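Local coordinates for protein CymD (Pseudomonas putida, PDB 6Z34) that probably carries small hydrophobic molecules such as monoaromatic hydrocarbons across the outer membrane, as a beta-barrel channel of the FadL family, at residues M40-T54 with G78-E92. Residues are numbered along the deposited sequence; the frame is centred on the assembly and turned at random.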
ATOM      1  N   MET A  40     -16.132  12.636  12.623  1.00 44.14           N
ATOM      2  CA  MET A  40     -15.233  13.481  13.402  1.00 49.22           C
ATOM      3  C   MET A  40     -15.943  14.741  13.880  1.00 50.11           C
ATOM      4  O   MET A  40     -16.864  15.235  13.231  1.00 49.86           O
ATOM      5  CB  MET A  40     -14.006  13.882  12.578  1.00 44.02           C
ATOM      6  CG  MET A  40     -13.218  12.678  12.053  1.00 49.46           C
ATOM      7  SD  MET A  40     -11.873  13.187  10.976  1.00 55.34           S
ATOM      8  CE  MET A  40     -10.676  13.699  12.210  1.00 60.63           C
ATOM      9  N   GLN A  41     -15.482  15.264  15.021  1.00 46.07           N
ATOM     10  CA  GLN A  41     -16.027  16.497  15.580  1.00 46.77           C
ATOM     11  C   GLN A  41     -15.743  17.679  14.661  1.00 50.05           C
ATOM     12  O   GLN A  41     -14.786  17.678  13.881  1.00 49.94           O
ATOM     13  CB  GLN A  41     -15.442  16.775  16.971  1.00 54.60           C
ATOM     14  CG  GLN A  41     -15.716  15.692  18.004  1.00 77.31           C
ATOM     15  CD  GLN A  41     -16.978  15.970  18.802  1.00104.23           C
ATOM     16  OE1 GLN A  41     -17.024  16.905  19.602  1.00117.71           O
ATOM     17  NE2 GLN A  41     -18.013  15.163  18.582  1.00110.94           N
ATOM     18  N   GLU A  42     -16.598  18.692  14.757  1.00 50.24           N
ATOM     19  CA  GLU A  42     -16.408  19.928  14.020  1.00 48.05           C
ATOM     20  C   GLU A  42     -15.152  20.630  14.515  1.00 61.22           C
ATOM     21  O   GLU A  42     -14.801  20.559  15.698  1.00 61.14           O
ATOM     22  CB  GLU A  42     -17.624  20.838  14.182  1.00 49.45           C
ATOM     23  CG  GLU A  42     -18.924  20.223  13.698  1.00 73.66           C
ATOM     24  CD  GLU A  42     -20.093  21.208  13.691  1.00 85.44           C
ATOM     25  OE1 GLU A  42     -20.433  21.743  14.765  1.00 93.04           O
ATOM     26  OE2 GLU A  42     -20.681  21.441  12.613  1.00 87.34           O
ATOM     27  N   GLY A  43     -14.456  21.293  13.584  1.00 58.22           N
ATOM     28  CA  GLY A  43     -13.218  21.996  13.828  1.00 49.28           C
ATOM     29  C   GLY A  43     -12.170  21.591  12.801  1.00 50.15           C
ATOM     30  O   GLY A  43     -12.491  21.129  11.700  1.00 54.09           O
ATOM     31  N   MET A  44     -10.904  21.755  13.168  1.00 44.34           N
ATOM     32  CA  MET A  44      -9.790  21.489  12.276  1.00 50.22           C
ATOM     33  C   MET A  44      -8.830  20.537  12.950  1.00 51.44           C
ATOM     34  O   MET A  44      -8.438  20.749  14.105  1.00 50.03           O
ATOM     35  CB  MET A  44      -9.076  22.772  11.851  1.00 61.49           C
ATOM     36  CG  MET A  44      -9.943  23.564  10.905  1.00 73.48           C
ATOM     37  SD  MET A  44      -8.984  24.323   9.633  1.00 73.68           S
ATOM     38  CE  MET A  44      -7.845  23.009   9.378  1.00 61.95           C
ATOM     39  N   HIS A  45      -8.462  19.502  12.210  1.00 52.15           N
ATOM     40  CA  HIS A  45      -7.728  18.361  12.727  1.00 56.89           C
ATOM     41  C   HIS A  45      -6.432  18.226  11.952  1.00 51.86           C
ATOM     42  O   HIS A  45      -6.431  18.278  10.717  1.00 55.95           O
ATOM     43  CB  HIS A  45      -8.583  17.088  12.628  1.00 48.20           C
ATOM     44  CG  HIS A  45      -9.944  17.226  13.268  1.00 50.75           C
ATOM     45  ND1 HIS A  45     -10.186  16.891  14.586  1.00 54.19           N
ATOM     46  CD2 HIS A  45     -11.133  17.635  12.764  1.00 47.86           C
ATOM     47  CE1 HIS A  45     -11.462  17.093  14.871  1.00 47.25           C
ATOM     48  NE2 HIS A  45     -12.060  17.550  13.784  1.00 52.53           N
ATOM     49  N   LEU A  46      -5.333  18.091  12.678  1.00 47.07           N
ATOM     50  CA  LEU A  46      -4.013  17.944  12.095  1.00 47.57           C
ATOM     51  C   LEU A  46      -3.443  16.651  12.627  1.00 41.57           C
ATOM     52  O   LEU A  46      -3.386  16.453  13.843  1.00 48.98           O
ATOM     53  CB  LEU A  46      -3.093  19.116  12.451  1.00 57.73           C
ATOM     54  CG  LEU A  46      -3.448  20.477  11.869  1.00 67.16           C
ATOM     55  CD1 LEU A  46      -3.249  21.557  12.925  1.00 75.11           C
ATOM     56  CD2 LEU A  46      -2.597  20.754  10.653  1.00 64.50           C
ATOM     57  N   GLY A  47      -3.017  15.782  11.726  1.00 40.91           N
ATOM     58  CA  GLY A  47      -2.529  14.499  12.159  1.00 41.12           C
ATOM     59  C   GLY A  47      -1.143  14.252  11.623  1.00 48.57           C
ATOM     60  O   GLY A  47      -0.838  14.553  10.459  1.00 41.80           O
ATOM     61  N   LEU A  48      -0.306  13.698  12.497  1.00 47.12           N
ATOM     62  CA  LEU A  48       1.087  13.392  12.239  1.00 55.35           C
ATOM     63  C   LEU A  48       1.310  11.991  12.728  1.00 47.23           C
ATOM     64  O   LEU A  48       1.037  11.709  13.902  1.00 49.26           O
ATOM     65  CB  LEU A  48       2.065  14.265  13.026  1.00 51.19           C
ATOM     66  CG  LEU A  48       2.321  15.723  12.892  1.00 64.72           C
ATOM     67  CD1 LEU A  48       1.135  16.437  13.511  1.00 69.47           C
ATOM     68  CD2 LEU A  48       3.588  15.941  13.686  1.00 74.06           C
ATOM     69  N   GLY A  49       1.889  11.156  11.880  1.00 42.34           N
ATOM     70  CA  GLY A  49       2.168   9.808  12.328  1.00 47.94           C
ATOM     71  C   GLY A  49       3.066   9.105  11.344  1.00 49.95           C
ATOM     72  O   GLY A  49       3.406   9.640  10.283  1.00 50.70           O
ATOM     73  N   MET A  50       3.426   7.876  11.707  1.00 51.21           N
ATOM     74  CA  MET A  50       4.230   7.048  10.832  1.00 56.52           C
ATOM     75  C   MET A  50       4.003   5.584  11.161  1.00 60.18           C
ATOM     76  O   MET A  50       3.610   5.224  12.277  1.00 55.26           O
ATOM     77  CB  MET A  50       5.710   7.380  10.967  1.00 55.62           C
ATOM     78  CG  MET A  50       6.225   7.124  12.351  1.00 67.22           C
ATOM     79  SD  MET A  50       7.799   7.946  12.534  1.00 88.52           S
ATOM     80  CE  MET A  50       7.373   9.592  11.977  1.00 77.84           C
ATOM     81  N   ASP A  51       4.284   4.745  10.163  1.00 59.21           N
ATOM     82  CA  ASP A  51       4.376   3.304  10.317  1.00 59.06           C
ATOM     83  C   ASP A  51       5.843   2.906  10.256  1.00 61.76           C
ATOM     84  O   ASP A  51       6.607   3.428   9.437  1.00 59.61           O
ATOM     85  CB  ASP A  51       3.595   2.571   9.222  1.00 67.72           C
ATOM     86  CG  ASP A  51       2.084   2.629   9.425  1.00 82.68           C
ATOM     87  OD1 ASP A  51       1.619   3.308  10.372  1.00 90.57           O
ATOM     88  OD2 ASP A  51       1.358   2.005   8.622  1.00 86.60           O
ATOM     89  N   ILE A  52       6.226   1.990  11.137  1.00 58.20           N
ATOM     90  CA  ILE A  52       7.582   1.484  11.240  1.00 60.70           C
ATOM     91  C   ILE A  52       7.487  -0.016  11.028  1.00 66.87           C
ATOM     92  O   ILE A  52       7.016  -0.750  11.910  1.00 65.86           O
ATOM     93  CB  ILE A  52       8.219   1.817  12.594  1.00 60.51           C
ATOM     94  CG1 ILE A  52       7.931   3.278  12.959  1.00 65.66           C
ATOM     95  CG2 ILE A  52       9.690   1.539  12.552  1.00 56.96           C
ATOM     96  CD1 ILE A  52       8.785   3.807  14.053  1.00 69.17           C
ATOM     97  N   ILE A  53       7.906  -0.471   9.853  1.00 63.83           N
ATOM     98  CA  ILE A  53       7.756  -1.855   9.442  1.00 58.11           C
ATOM     99  C   ILE A  53       9.127  -2.510   9.472  1.00 67.04           C
ATOM    100  O   ILE A  53      10.028  -2.101   8.732  1.00 59.84           O
ATOM    101  CB  ILE A  53       7.133  -1.961   8.044  1.00 61.66           C
ATOM    102  CG1 ILE A  53       5.750  -1.319   8.047  1.00 60.07           C
ATOM    103  CG2 ILE A  53       7.076  -3.447   7.594  1.00 56.44           C
ATOM    104  CD1 ILE A  53       5.570  -0.233   7.008  1.00 65.57           C
ATOM    105  N   THR A  54       9.278  -3.520  10.323  1.00 69.49           N
ATOM    106  CA  THR A  54      10.424  -4.415  10.312  1.00 75.35           C
ATOM    107  C   THR A  54       9.956  -5.809   9.917  1.00 76.86           C
ATOM    108  O   THR A  54       8.941  -6.301  10.424  1.00 78.27           O
ATOM    109  CB  THR A  54      11.106  -4.456  11.678  1.00 84.03           C
ATOM    110  OG1 THR A  54      10.124  -4.724  12.688  1.00 89.09           O
ATOM    111  CG2 THR A  54      11.781  -3.121  11.967  1.00 87.65           C
ATOM    112  N   GLY A  78      15.594  -4.162   7.670  1.00141.15           N
ATOM    113  CA  GLY A  78      15.716  -2.955   8.454  1.00136.38           C
ATOM    114  C   GLY A  78      14.462  -2.117   8.523  1.00126.96           C
ATOM    115  O   GLY A  78      13.538  -2.258   7.716  1.00132.20           O
ATOM    116  N   PRO A  79      14.415  -1.215   9.506  1.00111.53           N
ATOM    117  CA  PRO A  79      13.211  -0.405   9.723  1.00 94.13           C
ATOM    118  C   PRO A  79      12.802   0.404   8.504  1.00 91.19           C
ATOM    119  O   PRO A  79      13.509   1.330   8.099  1.00100.22           O
ATOM    120  CB  PRO A  79      13.615   0.512  10.884  1.00 87.96           C
ATOM    121  CG  PRO A  79      14.682  -0.226  11.593  1.00 94.58           C
ATOM    122  CD  PRO A  79      15.451  -0.943  10.516  1.00106.56           C
ATOM    123  N   TYR A  80      11.667   0.054   7.906  1.00 81.42           N
ATOM    124  CA  TYR A  80      11.020   0.916   6.932  1.00 68.15           C
ATOM    125  C   TYR A  80      10.090   1.873   7.666  1.00 70.63           C
ATOM    126  O   TYR A  80       9.380   1.480   8.595  1.00 74.66           O
ATOM    127  CB  TYR A  80      10.250   0.092   5.905  1.00 72.95           C
ATOM    128  CG  TYR A  80      11.152  -0.829   5.112  1.00 85.92           C
ATOM    129  CD1 TYR A  80      11.959  -0.333   4.098  1.00 88.08           C
ATOM    130  CD2 TYR A  80      11.218  -2.188   5.395  1.00 94.66           C
ATOM    131  CE1 TYR A  80      12.789  -1.161   3.379  1.00 94.83           C
ATOM    132  CE2 TYR A  80      12.053  -3.029   4.676  1.00 92.35           C
ATOM    133  CZ  TYR A  80      12.833  -2.505   3.670  1.00 96.98           C
ATOM    134  OH  TYR A  80      13.669  -3.319   2.944  1.00106.06           O
ATOM    135  N   VAL A  81      10.122   3.136   7.261  1.00 58.34           N
ATOM    136  CA  VAL A  81       9.359   4.195   7.896  1.00 52.18           C
ATOM    137  C   VAL A  81       8.438   4.788   6.846  1.00 57.72           C
ATOM    138  O   VAL A  81       8.904   5.240   5.793  1.00 61.59           O
ATOM    139  CB  VAL A  81      10.268   5.274   8.506  1.00 53.93           C
ATOM    140  CG1 VAL A  81       9.443   6.317   9.164  1.00 48.25           C
ATOM    141  CG2 VAL A  81      11.176   4.660   9.540  1.00 64.04           C
ATOM    142  N   ALA A  82       7.136   4.787   7.135  1.00 49.11           N
ATOM    143  CA  ALA A  82       6.127   5.358   6.247  1.00 53.89           C
ATOM    144  C   ALA A  82       5.378   6.472   6.967  1.00 56.05           C
ATOM    145  O   ALA A  82       4.529   6.188   7.829  1.00 49.96           O
ATOM    146  CB  ALA A  82       5.150   4.274   5.794  1.00 56.07           C
ATOM    147  N   PRO A  83       5.661   7.741   6.669  1.00 60.50           N
ATOM    148  CA  PRO A  83       4.946   8.845   7.330  1.00 49.93           C
ATOM    149  C   PRO A  83       3.562   9.081   6.745  1.00 55.95           C
ATOM    150  O   PRO A  83       3.272   8.753   5.590  1.00 54.16           O
ATOM    151  CB  PRO A  83       5.841  10.061   7.073  1.00 47.52           C
ATOM    152  CG  PRO A  83       6.718   9.673   5.896  1.00 50.31           C
ATOM    153  CD  PRO A  83       6.864   8.190   5.942  1.00 53.39           C
ATOM    154  N   GLU A  84       2.705   9.681   7.578  1.00 45.30           N
ATOM    155  CA  GLU A  84       1.362  10.075   7.181  1.00 47.32           C
ATOM    156  C   GLU A  84       1.056  11.456   7.737  1.00 50.46           C
ATOM    157  O   GLU A  84       1.243  11.701   8.931  1.00 57.32           O
ATOM    158  CB  GLU A  84       0.292   9.084   7.664  1.00 55.54           C
ATOM    159  CG  GLU A  84       0.645   7.617   7.519  1.00 91.54           C
ATOM    160  CD  GLU A  84      -0.464   6.700   8.008  1.00111.78           C
ATOM    161  OE1 GLU A  84      -0.949   5.873   7.208  1.00119.69           O
ATOM    162  OE2 GLU A  84      -0.854   6.811   9.189  1.00124.04           O
ATOM    163  N   LEU A  85       0.554  12.328   6.868  1.00 49.12           N
ATOM    164  CA  LEU A  85       0.175  13.700   7.172  1.00 49.18           C
ATOM    165  C   LEU A  85      -1.294  13.888   6.840  1.00 47.27           C
ATOM    166  O   LEU A  85      -1.732  13.472   5.765  1.00 47.24           O
ATOM    167  CB  LEU A  85       0.993  14.697   6.333  1.00 43.64           C
ATOM    168  CG  LEU A  85       2.496  14.475   6.379  1.00 56.64           C
ATOM    169  CD1 LEU A  85       3.226  15.492   5.530  1.00 55.70           C
ATOM    170  CD2 LEU A  85       2.901  14.587   7.822  1.00 66.57           C
ATOM    171  N   SER A  86      -2.044  14.575   7.715  1.00 42.98           N
ATOM    172  CA  SER A  86      -3.435  14.872   7.384  1.00 42.55           C
ATOM    173  C   SER A  86      -3.892  16.205   7.947  1.00 47.53           C
ATOM    174  O   SER A  86      -3.523  16.603   9.056  1.00 52.36           O
ATOM    175  CB  SER A  86      -4.402  13.763   7.864  1.00 40.98           C
ATOM    176  OG  SER A  86      -4.130  13.350   9.192  1.00 55.04           O
ATOM    177  N   LEU A  87      -4.736  16.863   7.158  1.00 41.89           N
ATOM    178  CA  LEU A  87      -5.435  18.084   7.524  1.00 47.00           C
ATOM    179  C   LEU A  87      -6.897  17.870   7.156  1.00 49.33           C
ATOM    180  O   LEU A  87      -7.214  17.676   5.979  1.00 52.13           O
ATOM    181  CB  LEU A  87      -4.864  19.302   6.782  1.00 41.18           C
ATOM    182  CG  LEU A  87      -5.613  20.591   7.148  1.00 57.01           C
ATOM    183  CD1 LEU A  87      -5.584  20.719   8.655  1.00 53.33           C
ATOM    184  CD2 LEU A  87      -5.025  21.848   6.475  1.00 60.13           C
ATOM    185  N   VAL A  88      -7.785  17.917   8.143  1.00 47.75           N
ATOM    186  CA  VAL A  88      -9.211  17.717   7.922  1.00 49.81           C
ATOM    187  C   VAL A  88      -9.986  18.887   8.528  1.00 51.47           C
ATOM    188  O   VAL A  88      -9.801  19.218   9.703  1.00 58.42           O
ATOM    189  CB  VAL A  88      -9.691  16.376   8.523  1.00 54.76           C
ATOM    190  CG1 VAL A  88     -11.215  16.274   8.468  1.00 51.84           C
ATOM    191  CG2 VAL A  88      -9.046  15.204   7.788  1.00 55.52           C
ATOM    192  N   TRP A  89     -10.862  19.491   7.731  1.00 46.96           N
ATOM    193  CA  TRP A  89     -11.818  20.484   8.204  1.00 45.84           C
ATOM    194  C   TRP A  89     -13.211  19.853   8.300  1.00 51.05           C
ATOM    195  O   TRP A  89     -13.679  19.211   7.348  1.00 47.81           O
ATOM    196  CB  TRP A  89     -11.816  21.686   7.256  1.00 42.09           C
ATOM    197  CG  TRP A  89     -12.823  22.723   7.577  1.00 47.07           C
ATOM    198  CD1 TRP A  89     -12.650  23.802   8.398  1.00 48.96           C
ATOM    199  CD2 TRP A  89     -14.163  22.816   7.065  1.00 55.70           C
ATOM    200  NE1 TRP A  89     -13.801  24.550   8.435  1.00 58.81           N
ATOM    201  CE2 TRP A  89     -14.750  23.967   7.639  1.00 55.19           C
ATOM    202  CE3 TRP A  89     -14.926  22.039   6.188  1.00 55.59           C
ATOM    203  CZ2 TRP A  89     -16.066  24.357   7.368  1.00 53.90           C
ATOM    204  CZ3 TRP A  89     -16.244  22.435   5.912  1.00 54.19           C
ATOM    205  CH2 TRP A  89     -16.794  23.580   6.504  1.00 55.74           C
ATOM    206  N   ARG A  90     -13.862  20.027   9.451  1.00 50.48           N
ATOM    207  CA  ARG A  90     -15.206  19.508   9.718  1.00 44.90           C
ATOM    208  C   ARG A  90     -16.101  20.663  10.132  1.00 43.12           C
ATOM    209  O   ARG A  90     -15.888  21.257  11.190  1.00 43.92           O
ATOM    210  CB  ARG A  90     -15.187  18.449  10.823  1.00 53.73           C
ATOM    211  CG  ARG A  90     -15.302  17.016  10.339  1.00 68.06           C
ATOM    212  CD  ARG A  90     -16.754  16.650  10.074  1.00 65.46           C
ATOM    213  NE  ARG A  90     -17.513  16.432  11.291  1.00 86.85           N
ATOM    214  CZ  ARG A  90     -18.841  16.483  11.344  1.00 86.13           C
ATOM    215  NH1 ARG A  90     -19.477  16.270  12.490  1.00 82.44           N
ATOM    216  NH2 ARG A  90     -19.525  16.743  10.235  1.00 58.08           N
ATOM    217  N   GLY A  91     -17.111  20.965   9.331  1.00 51.08           N
ATOM    218  CA  GLY A  91     -18.121  21.934   9.726  1.00 61.60           C
ATOM    219  C   GLY A  91     -19.493  21.598   9.176  1.00 56.42           C
ATOM    220  O   GLY A  91     -19.647  21.223   8.011  1.00 53.43           O
ATOM    221  N   GLU A  92     -20.504  21.785  10.024  1.00 54.70           N
ATOM    222  CA  GLU A  92     -21.890  21.525   9.648  1.00 57.83           C
ATOM    223  C   GLU A  92     -21.968  20.101   9.114  1.00 53.73           C
ATOM    224  O   GLU A  92     -21.606  19.161   9.831  1.00 62.60           O
ATOM    225  CB  GLU A  92     -22.385  22.565   8.631  1.00 70.62           C
ATOM    226  CG  GLU A  92     -23.862  22.438   8.157  1.00 93.35           C
ATOM    227  CD  GLU A  92     -23.977  22.140   6.662  1.00 95.88           C
ATOM    228  OE1 GLU A  92     -25.082  22.279   6.090  1.00 99.30           O
ATOM    229  OE2 GLU A  92     -22.950  21.784   6.053  1.00 94.71           O
TER
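Antiparallel neighbours in the wall of a FadL-type outer-membrane barrel, strands 43-58 and 80-91 pair from Gly-43 with Arg-90 to Ile-53 with Tyr-80. Backbone hydrogen bonds run the whole length, Gly-43 N to Arg-90 O spanning 2.8 Å. On the outer, largely apolar face, Met-44 lays SD at the edge of the Trp-89 ring, in its plane, a Met-aromatic contact, with CG 3.7 Å from Trp-89 CD1. Leu-46 lies alongside Leu-87, both pointing the same way. The inner face is more polar. From it Arg-90, bent at chi2 (-82°) and chi3 (-75°), reaches back to the loop just before strand 43-58, where Met-40 O meets the guanidinium edge; the NE contact is modelled too short to trust in detail, the NH1 bond weak at 2.9 Å. In the same loop Glu-42 lays CG over one guanidinium face, offset toward its rim, while its OE2 takes Glu-92 N at 2.6 Å on the anti side of the carboxylate. An alanine at Glu-42 is likely to leave Glu-92 N without this acceptor and take away the methylene packed over Arg-90. Farther along, Asp-51 OD1 comes within 4.4 Å of Glu-84 OE2; Ser-429 and Gln-14 hydrogen-bond the aspartate, but the crowding of two acids could raise the proton affinity of one of them.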